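Local atomic coordinates of nucleoid-associated protein HP_0035 (Helicobacter pylori, PDB entry 3F42), a protein that probably binds DNA as a homodimer and alters its conformation, with possible roles in nucleoid organisation and gene regulation. Residues M3-S6 against Q7-G10; F19-L22 against E23-N26; I55-S58 against L59-D62. All coordinates share one frame; numbering follows the deposited sequence. Where two conformers were deposited one is given.

How the interactions relate
All three contacts are local, between residues close in sequence. Interactions 1 and 2 both lie on helix 5-27, the first at its capped start and the second near its end. Their centres are about 24 Å apart and their nearest atoms about 11 Å. Both touch the second subunit, where Phe5 of one copy stacks on Phe19 of the other, so the two sites meet across the subunit interface. Interaction 3 is on the other side of the chain's centre, in the connection from strand 50-55 to helix 63-93. Its centre is about 58 Å from that of interaction 1 and about 37 Å from that of interaction 2. There it meets the fourth subunit.

Interaction 1. Residues M3-S6 against Q7-G10; sequences MDFS and QLGG
Leu8 N bonds to Asp4 O at 2.9 Å as the chain enters helix 5-27. Gly9 N to Phe5 O and Gly10 N to Ser6 O continue this i to i+4 pattern. Met3 and Asp4 are still non-helical; the helix begins at Phe5 and continues beyond Gly10. Asp4 is the N-cap. Its OD1 accepts from Gln7 N at 2.9 Å, with an N-H...O angle of 163°. In return, Gln7 OE1 accepts from Asp4 N at 2.8 Å, in the amide carbonyl plane and on a lone pair. The two bonds make a capping box and satisfy two backbone N-H groups at the helix start.

The torsions serve this exchange. Asp4 CG sits between its own N and carbonyl carbon (chi1 63°), which turns OD1 back over the first turn. The Gln7 chain runs extended beyond CG and carries OE1 back to Asp4 N. The two side chains cross at about a right angle, with carboxylate and amide planes 43° apart. Asp4 OD1 also lies 3.2 Å from Gln7 CG.

Selenomethionine Met3 flanks the box. Its CG is 3.8 Å from Gln7 CB as the two chains slide past each other in opposite directions. Its SE lies 3.9 Å from Leu8 CB. Leu8 also makes a looser apolar contact, its CD2 4.3 Å from Phe5 CE1.

Other subunits bury this end of the helix. Ser6 OG bonds to Glu82 of the third subunit and Arg85 of the second. Met3 and Leu8 pack on Leu93 in helix 63-93 of the second subunit. The Phe5 ring stacks on Phe19, in helix 5-27 of that same subunit.

Interaction 2. Residues F19-L22 against E23-N26; sequences FSQL and EEKN
The last turns of helix 5-27 bring Phe19 and Glu23 together, one turn apart on the same side of the helix. Their side chains lie side by side and point the same way. Glu23 CG approaches the ring obliquely, 3.4 Å from Phe19 CE2. The ring and carboxylate planes are 68° apart. In Glu23, chi1 (-83°) sets CG at the ring, and the bend at chi2 then turns the carboxylate toward Asn26.

Regular alpha-helical bonds underlie this pairing, from Glu23 N to Phe19 O (2.9 Å) through to Asn26 N to Leu22 O (2.8 Å). The helix belongs to the YbaB/EbfC fold, and its end packs against the long helix 63-93. Arg85 of that long helix forms a salt bridge with Glu23 OE2. Glu23 OE1 accepts from Asn26 ND2 at 2.8 Å, in a bond that is nearly straight and in the amide plane. Both carboxylate oxygens are thus held, which fixes the rotation of the group. The bond likewise orients the buried Asn26 amide, whose CG lies 3.2 Å from Leu22 O. Phe5 of the second subunit packs against Leu22, Glu23 and Asn26.

Interaction 3. Residues I55-S58 against L59-D62; sequences IDDS and LLED
Leu59 packs its CB against Ile55 CG2 at 3.9 Å, and the two side chains cross at about a right angle. Leu59 CD1 also comes within 4.1 Å of Ile55 CG2. Both residues are buried and reach Met66 of helix 63-93. Leu59 N donates to Asp56 O at 3.0 Å, from above the carbonyl plane rather than on a lone pair.

Ser58 is tied back to Asp56. Its N bonds to Asp56 OD2 at 2.8 Å, forming an Asx turn. Its hydroxyl sits between the backbone N and carbonyl carbon (chi1 55°), and Ser58 OG donates to Asp56 OD2 at 2.6 Å. The two donors reach OD2 from opposite faces of the carboxylate plane. Ser58 O accepts from Glu61 N.

Leu60 lies alongside Asp57, pointing the same way, with CB 3.3 Å from Asp57 O. Asp57 O accepts from Leu60 N at 3.0 Å. It also takes a hydrogen bond from a water that donates to Glu61 OE2 as well. Asp57 OD1 forms a salt bridge with Lys63 of the fourth subunit.

Successive i to i+3 bonds, ending with Asp62 N to Leu59 O, mark a run of tight turns. They join strand 50-55 to helix 63-93, whose start Asp62 caps by accepting from Ala65 N. This is a strand-to-helix connection with an Asx turn at its entry and an N-cap at its exit.

Interaction 1. Residues M3-S6 against Q7-G10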
loop_
_atom_site.group_PDB
_atom_site.type_symbol
_atom_site.label_atom_id
_atom_site.label_comp_id
_atom_site.label_asym_id
_atom_site.label_seq_id
_atom_site.Cartn_x
_atom_site.Cartn_y
_atom_site.Cartn_z
HETATM N N MSE A 3 -3.804 -16.243 2.151
HETATM C CA MSE A 3 -2.959 -15.163 1.642
HETATM C C MSE A 3 -1.596 -15.232 2.294
HETATM O O MSE A 3 -1.513 -15.406 3.508
HETATM C CB MSE A 3 -3.583 -13.818 1.943
HETATM C CG MSE A 3 -2.983 -12.740 1.078
HETATM SE SE MSE A 3 -3.429 -10.930 1.614
HETATM C CE MSE A 3 -3.603 -11.230 3.528
ATOM N N ASP A 4 -0.532 -15.180 1.511
ATOM C CA ASP A 4 0.774 -15.134 2.128
ATOM C C ASP A 4 1.394 -13.732 2.008
ATOM O O ASP A 4 0.773 -12.808 1.431
ATOM C CB ASP A 4 1.703 -16.242 1.571
ATOM C CG ASP A 4 1.980 -16.093 0.081
ATOM O OD1 ASP A 4 1.953 -14.946 -0.421
ATOM O OD2 ASP A 4 2.235 -17.142 -0.572
ATOM N N PHE A 5 2.590 -13.555 2.572
ATOM C CA PHE A 5 3.151 -12.188 2.700
ATOM C C PHE A 5 3.444 -11.654 1.309
ATOM O O PHE A 5 3.257 -10.471 1.041
ATOM C CB PHE A 5 4.426 -12.231 3.539
ATOM C CG PHE A 5 4.733 -10.938 4.261
ATOM C CD1 PHE A 5 3.783 -10.337 5.100
ATOM C CD2 PHE A 5 5.972 -10.351 4.138
ATOM C CE1 PHE A 5 4.080 -9.156 5.768
ATOM C CE2 PHE A 5 6.279 -9.140 4.797
ATOM C CZ PHE A 5 5.330 -8.548 5.622
ATOM N N SER A 6 3.900 -12.534 0.416
ATOM C CA SER A 6 4.166 -12.069 -0.952
ATOM C C SER A 6 2.905 -11.563 -1.657
ATOM O O SER A 6 2.924 -10.494 -2.309
ATOM C CB SER A 6 4.858 -13.177 -1.736
ATOM O OG SER A 6 6.160 -13.353 -1.222
ATOM N N GLN A 7 1.790 -12.277 -1.471
ATOM C CA GLN A 7 0.521 -11.848 -2.040
ATOM C C GLN A 7 0.088 -10.524 -1.433
ATOM O O GLN A 7 -0.366 -9.643 -2.155
ATOM C CB GLN A 7 -0.560 -12.898 -1.856
ATOM C CG GLN A 7 -0.253 -14.142 -2.645
ATOM C CD GLN A 7 -1.141 -15.287 -2.329
ATOM O OE1 GLN A 7 -1.421 -15.573 -1.166
ATOM N NE2 GLN A 7 -1.559 -16.006 -3.368
ATOM N N LEU A 8 0.266 -10.360 -0.130
ATOM C CA LEU A 8 -0.096 -9.104 0.519
ATOM C C LEU A 8 0.713 -7.942 -0.037
ATOM O O LEU A 8 0.162 -6.862 -0.271
ATOM C CB LEU A 8 0.081 -9.193 2.043
ATOM C CG LEU A 8 -0.088 -7.916 2.888
ATOM C CD1 LEU A 8 -1.489 -7.313 2.653
ATOM C CD2 LEU A 8 0.139 -8.211 4.409
ATOM N N GLY A 9 2.008 -8.156 -0.253
ATOM C CA GLY A 9 2.864 -7.094 -0.795
ATOM C C GLY A 9 2.426 -6.716 -2.205
ATOM O O GLY A 9 2.419 -5.525 -2.562
ATOM N N GLY A 10 2.045 -7.716 -2.991
ATOM C CA GLY A 10 1.530 -7.509 -4.356
ATOM C C GLY A 10 0.219 -6.711 -4.342
ATOM O O GLY A 10 0.018 -5.777 -5.154
#

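Interaction 2. Residues F19-L22 against E23-N26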
loop_
_atom_site.group_PDB
_atom_site.type_symbol
_atom_site.label_atom_id
_atom_site.label_comp_id
_atom_site.label_asym_id
_atom_site.label_seq_id
_atom_site.Cartn_x
_atom_site.Cartn_y
_atom_site.Cartn_z
ATOM N N PHE A 19 -4.367 3.883 -6.369
ATOM C CA PHE A 19 -4.550 5.098 -5.589
ATOM C C PHE A 19 -3.915 6.302 -6.332
ATOM O O PHE A 19 -4.531 7.383 -6.450
ATOM C CB PHE A 19 -3.931 4.937 -4.196
ATOM C CG PHE A 19 -4.193 6.083 -3.292
ATOM C CD1 PHE A 19 -5.300 6.071 -2.455
ATOM C CD2 PHE A 19 -3.396 7.218 -3.330
ATOM C CE1 PHE A 19 -5.584 7.146 -1.634
ATOM C CE2 PHE A 19 -3.677 8.325 -2.515
ATOM C CZ PHE A 19 -4.766 8.302 -1.668
ATOM N N SER A 20 -2.679 6.145 -6.788
ATOM C CA SER A 20 -2.000 7.232 -7.516
ATOM C C SER A 20 -2.675 7.616 -8.808
ATOM O O SER A 20 -2.732 8.803 -9.174
ATOM C CB SER A 20 -0.537 6.852 -7.788
ATOM O OG SER A 20 0.075 6.710 -6.519
ATOM N N GLN A 21 -3.194 6.627 -9.511
ATOM C CA GLN A 21 -3.934 6.885 -10.745
ATOM C C GLN A 21 -5.210 7.687 -10.494
ATOM O O GLN A 21 -5.530 8.642 -11.246
ATOM C CB GLN A 21 -4.260 5.573 -11.435
ATOM C CG GLN A 21 -3.014 4.948 -12.055
ATOM C CD GLN A 21 -3.337 3.810 -12.983
ATOM O OE1 GLN A 21 -4.122 2.928 -12.653
ATOM N NE2 GLN A 21 -2.718 3.816 -14.156
ATOM N N LEU A 22 -5.918 7.317 -9.437
ATOM C CA LEU A 22 -7.088 8.059 -9.009
ATOM C C LEU A 22 -6.782 9.461 -8.542
ATOM O O LEU A 22 -7.575 10.381 -8.829
ATOM C CB LEU A 22 -7.887 7.305 -7.947
ATOM C CG LEU A 22 -8.570 6.019 -8.439
ATOM C CD1 LEU A 22 -9.113 5.251 -7.236
ATOM C CD2 LEU A 22 -9.689 6.327 -9.430
ATOM N N GLU A 23 -5.682 9.642 -7.809
ATOM C CA GLU A 23 -5.339 10.976 -7.332
ATOM C C GLU A 23 -5.020 11.905 -8.507
ATOM O O GLU A 23 -5.363 13.101 -8.476
ATOM C CB GLU A 23 -4.166 11.001 -6.342
ATOM C CG GLU A 23 -4.464 10.697 -4.886
ATOM C CD GLU A 23 -5.459 11.687 -4.210
ATOM O OE1 GLU A 23 -6.548 11.942 -4.789
ATOM O OE2 GLU A 23 -5.156 12.147 -3.092
ATOM N N GLU A 24 -4.342 11.381 -9.526
ATOM C CA GLU A 24 -4.081 12.202 -10.724
ATOM C C GLU A 24 -5.389 12.641 -11.406
ATOM O O GLU A 24 -5.538 13.819 -11.788
ATOM C CB GLU A 24 -3.092 11.527 -11.704
ATOM C CG GLU A 24 -3.595 10.292 -12.429
ATOM C CD GLU A 24 -2.710 9.878 -13.604
ATOM O OE1 GLU A 24 -1.907 8.927 -13.448
ATOM O OE2 GLU A 24 -2.822 10.500 -14.683
ATOM N N LYS A 25 -6.344 11.721 -11.534
ATOM C CA LYS A 25 -7.658 12.035 -12.077
ATOM C C LYS A 25 -8.361 13.068 -11.187
ATOM O O LYS A 25 -8.949 14.013 -11.685
ATOM C CB LYS A 25 -8.493 10.766 -12.180
ATOM C CG LYS A 25 -9.827 10.941 -12.824
ATOM C CD LYS A 25 -10.328 9.588 -13.264
ATOM C CE LYS A 25 -11.355 9.678 -14.381
ATOM N NZ LYS A 25 -11.683 8.252 -14.770
ATOM N N ASN A 26 -8.310 12.875 -9.869
ATOM C CA ASN A 26 -8.942 13.836 -8.964
ATOM C C ASN A 26 -8.358 15.236 -9.166
ATOM O O ASN A 26 -9.098 16.226 -9.151
ATOM C CB ASN A 26 -8.728 13.456 -7.506
ATOM C CG ASN A 26 -9.529 12.264 -7.097
ATOM O OD1 ASN A 26 -10.594 11.982 -7.666
ATOM N ND2 ASN A 26 -9.021 11.529 -6.102
#

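Interaction 3. Residues I55-S58 against L59-D62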
loop_
_atom_site.group_PDB
_atom_site.type_symbol
_atom_site.label_atom_id
_atom_site.label_comp_id
_atom_site.label_asym_id
_atom_site.label_seq_id
_atom_site.Cartn_x
_atom_site.Cartn_y
_atom_site.Cartn_z
ATOM N N ILE A 55 -14.825 37.221 -6.785
ATOM C CA ILE A 55 -15.746 37.975 -5.931
ATOM C C ILE A 55 -16.214 39.180 -6.766
ATOM O O ILE A 55 -15.372 39.897 -7.320
ATOM C CB ILE A 55 -15.013 38.481 -4.663
ATOM C CG1 ILE A 55 -14.456 37.308 -3.856
ATOM C CG2 ILE A 55 -15.950 39.380 -3.794
ATOM C CD1 ILE A 55 -13.424 37.699 -2.805
ATOM N N ASP A 56 -17.529 39.405 -6.850
ATOM C CA ASP A 56 -18.059 40.568 -7.593
ATOM C C ASP A 56 -17.606 41.849 -6.930
ATOM O O ASP A 56 -17.585 41.933 -5.709
ATOM C CB ASP A 56 -19.576 40.523 -7.659
ATOM C CG ASP A 56 -20.139 41.525 -8.652
ATOM O OD1 ASP A 56 -20.305 41.157 -9.822
ATOM O OD2 ASP A 56 -20.360 42.690 -8.281
ATOM N N ASP A 57 -17.210 42.847 -7.734
ATOM C CA ASP A 57 -16.774 44.123 -7.170
ATOM C C ASP A 57 -17.811 44.720 -6.209
ATOM O O ASP A 57 -17.440 45.465 -5.302
ATOM C CB ASP A 57 -16.464 45.159 -8.264
ATOM C CG ASP A 57 -15.144 44.927 -8.960
ATOM O OD1 ASP A 57 -14.271 44.164 -8.480
ATOM O OD2 ASP A 57 -14.963 45.563 -10.023
ATOM N N SER A 58 -19.096 44.407 -6.394
ATOM C CA SER A 58 -20.152 44.989 -5.532
ATOM C C SER A 58 -19.981 44.614 -4.074
ATOM O O SER A 58 -20.294 45.400 -3.175
ATOM C CB SER A 58 -21.553 44.615 -6.012
ATOM O OG SER A 58 -21.691 43.214 -6.109
ATOM N N LEU A 59 -19.433 43.422 -3.835
ATOM C CA LEU A 59 -19.222 42.942 -2.477
ATOM C C LEU A 59 -18.116 43.681 -1.749
ATOM O O LEU A 59 -18.033 43.613 -0.519
ATOM C CB LEU A 59 -18.993 41.411 -2.456
ATOM C CG LEU A 59 -20.259 40.558 -2.664
ATOM C CD1 LEU A 59 -19.936 39.047 -2.860
ATOM C CD2 LEU A 59 -21.247 40.720 -1.516
ATOM N N LEU A 60 -17.261 44.384 -2.476
ATOM C CA LEU A 60 -16.200 45.184 -1.818
ATOM C C LEU A 60 -16.807 46.300 -0.953
ATOM O O LEU A 60 -16.170 46.776 -0.014
ATOM C CB LEU A 60 -15.230 45.757 -2.841
ATOM C CG LEU A 60 -14.426 44.792 -3.716
ATOM C CD1 LEU A 60 -13.653 45.609 -4.731
ATOM C CD2 LEU A 60 -13.488 43.867 -2.906
ATOM N N GLU A 61 -18.062 46.644 -1.230
ATOM C CA GLU A 61 -18.819 47.643 -0.448
ATOM C C GLU A 61 -19.464 47.110 0.835
ATOM O O GLU A 61 -20.046 47.892 1.615
ATOM C CB GLU A 61 -19.929 48.236 -1.322
ATOM C CG GLU A 61 -19.438 48.864 -2.614
ATOM C CD GLU A 61 -18.371 49.918 -2.404
ATOM O OE1 GLU A 61 -18.539 50.788 -1.527
ATOM O OE2 GLU A 61 -17.352 49.872 -3.127
ATOM N N ASP A 62 -19.422 45.792 1.034
ATOM C CA ASP A 62 -20.061 45.173 2.187
ATOM C C ASP A 62 -19.251 43.950 2.599
ATOM O O ASP A 62 -19.593 42.813 2.255
ATOM C CB ASP A 62 -21.503 44.788 1.823
ATOM C CG ASP A 62 -22.313 44.286 2.996
ATOM O OD1 ASP A 62 -21.803 43.998 4.121
ATOM O OD2 ASP A 62 -23.534 44.154 2.786
HETATM O O HOH W 1 -17.024 48.177 -5.719
#